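Local coordinates for protein bacteriocin (Pseudomonas syringae pv. tomato, PDB 4FZL) that probably kills related bacteria by degrading the peptidoglycan precursor lipid II, as a calcium-binding phosphatase of the colicin M family, at residues A[11-16]-A[23-28]. Sequence-based numbering, arbitrary orientation.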
# COMPACT_ATOMS: atom_id res chain seq x y z
N LEU A 11 14.19 -12.64 14.45
CA LEU A 11 15.45 -11.93 14.30
C LEU A 11 16.33 -12.64 13.31
O LEU A 11 16.90 -11.98 12.49
CB LEU A 11 16.18 -11.78 15.63
CG LEU A 11 15.45 -10.75 16.52
CD1 LEU A 11 16.11 -10.69 17.91
CD2 LEU A 11 15.61 -9.34 15.88
N LEU A 12 16.39 -13.98 13.35
CA LEU A 12 17.15 -14.76 12.35
C LEU A 12 16.68 -14.51 10.89
O LEU A 12 17.53 -14.48 9.97
CB LEU A 12 17.07 -16.27 12.61
CG LEU A 12 18.00 -16.81 13.70
CD1 LEU A 12 17.67 -18.27 14.03
CD2 LEU A 12 19.48 -16.73 13.35
N GLN A 13 15.37 -14.30 10.71
CA GLN A 13 14.79 -14.12 9.40
C GLN A 13 14.79 -12.64 8.95
O GLN A 13 14.34 -12.32 7.86
CB GLN A 13 13.39 -14.57 9.44
CG GLN A 13 13.09 -16.03 9.77
CD GLN A 13 12.90 -16.87 8.54
OE1 GLN A 13 11.74 -17.27 8.20
NE2 GLN A 13 13.98 -17.07 7.82
N GLY A 14 15.33 -11.73 9.76
CA GLY A 14 15.32 -10.32 9.37
C GLY A 14 16.01 -9.98 8.05
O GLY A 14 15.46 -9.14 7.27
N ASP A 15 17.16 -10.61 7.76
CA ASP A 15 17.91 -10.32 6.52
C ASP A 15 17.05 -10.69 5.30
O ASP A 15 17.07 -10.02 4.23
CB ASP A 15 19.23 -11.07 6.54
CG ASP A 15 20.35 -10.37 7.35
OD1 ASP A 15 20.20 -9.18 7.79
OD2 ASP A 15 21.36 -11.05 7.59
N LEU A 16 16.31 -11.78 5.41
CA LEU A 16 15.46 -12.23 4.31
C LEU A 16 14.16 -11.44 4.23
O LEU A 16 13.75 -11.07 3.12
CB LEU A 16 15.12 -13.72 4.50
CG LEU A 16 16.26 -14.72 4.19
CD1 LEU A 16 15.89 -16.13 4.61
CD2 LEU A 16 16.72 -14.64 2.68
N LEU A 23 8.72 -12.08 0.13
CA LEU A 23 7.59 -12.90 -0.21
C LEU A 23 7.96 -14.37 -0.22
O LEU A 23 7.23 -15.20 0.34
CB LEU A 23 6.99 -12.49 -1.54
CG LEU A 23 5.84 -13.33 -2.12
CD1 LEU A 23 4.67 -13.24 -1.16
CD2 LEU A 23 5.44 -12.90 -3.54
N ALA A 24 9.03 -14.71 -0.97
CA ALA A 24 9.44 -16.14 -1.09
C ALA A 24 9.65 -16.76 0.34
O ALA A 24 9.33 -17.91 0.62
CB ALA A 24 10.72 -16.28 -1.88
N THR A 25 10.28 -15.99 1.20
CA THR A 25 10.61 -16.45 2.57
C THR A 25 9.32 -16.63 3.38
O THR A 25 9.17 -17.64 4.13
CB THR A 25 11.57 -15.45 3.29
OG1 THR A 25 12.73 -15.25 2.49
CG2 THR A 25 12.00 -15.95 4.67
N PHE A 26 8.34 -15.71 3.22
CA PHE A 26 7.12 -15.84 3.91
C PHE A 26 6.25 -17.01 3.37
O PHE A 26 5.63 -17.76 4.16
CB PHE A 26 6.36 -14.54 3.85
CG PHE A 26 5.09 -14.61 4.62
CD1 PHE A 26 5.19 -14.60 6.01
CD2 PHE A 26 3.83 -14.67 4.03
CE1 PHE A 26 4.01 -14.62 6.74
CE2 PHE A 26 2.70 -14.72 4.78
CZ PHE A 26 2.78 -14.70 6.13
N GLN A 27 6.26 -17.21 2.05
CA GLN A 27 5.60 -18.34 1.48
C GLN A 27 6.17 -19.64 2.06
O GLN A 27 5.49 -20.56 2.34
CB GLN A 27 5.78 -18.35 -0.06
CG GLN A 27 4.97 -17.29 -0.76
CD GLN A 27 5.29 -17.12 -2.24
OE1 GLN A 27 4.39 -16.68 -3.06
NE2 GLN A 27 6.47 -17.30 -2.57
N ASP A 28 7.47 -19.72 2.20
CA ASP A 28 8.09 -20.95 2.72
C ASP A 28 7.68 -21.15 4.20
O ASP A 28 7.42 -22.25 4.62
CB ASP A 28 9.61 -20.88 2.64
CG ASP A 28 10.19 -21.03 1.22
OD1 ASP A 28 9.52 -21.49 0.29
OD2 ASP A 28 11.39 -20.73 1.02
O HOH W 1 11.04 -19.13 5.65
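Two successive helices of the helical N-terminal part of the chain, 14-17 and 22-33, meet at the surface through Leu16 and Thr25, and Gln13, between helices 5-12 and 14-17, adds its side-chain amide. Thr25 carries most of the contact and uses both branches of its side chain. Its OG1 lies 3.5 Å from Leu16 CB, a van der Waals approach, while its methyl CG2 sits 3.8 Å from the same carbon and 3.9 Å from Leu16 CD1, the two side chains crossing at about a right angle. With OG1 beside the backbone N (chi1 -55°), the hydroxyl is hydrogen-bonded back to Asn21 O, one turn earlier in the chain, and CG2, anti to the backbone N, reaches both Leu16 and Gln13 of 11-16. The pair thus belongs to the short connection between helices 14-17 and 22-33, in which only six residues separate the segments and Leu16 O is tied within the turn to Ser19 OG. Tyr17, the last residue of helix 14-17, also touches Thr25. Gln13 passes Thr25 in the opposite direction, its chain bent at chi2 (-96°), and brings its amide against the methyl, with OE1 3.8 Å and NE2 3.9 Å from Thr25 CG2. No direct hydrogen bond spans the two segments; a water does so instead, donating to Gln13 OE1 over 3.2 Å and to Thr25 O over 2.8 Å.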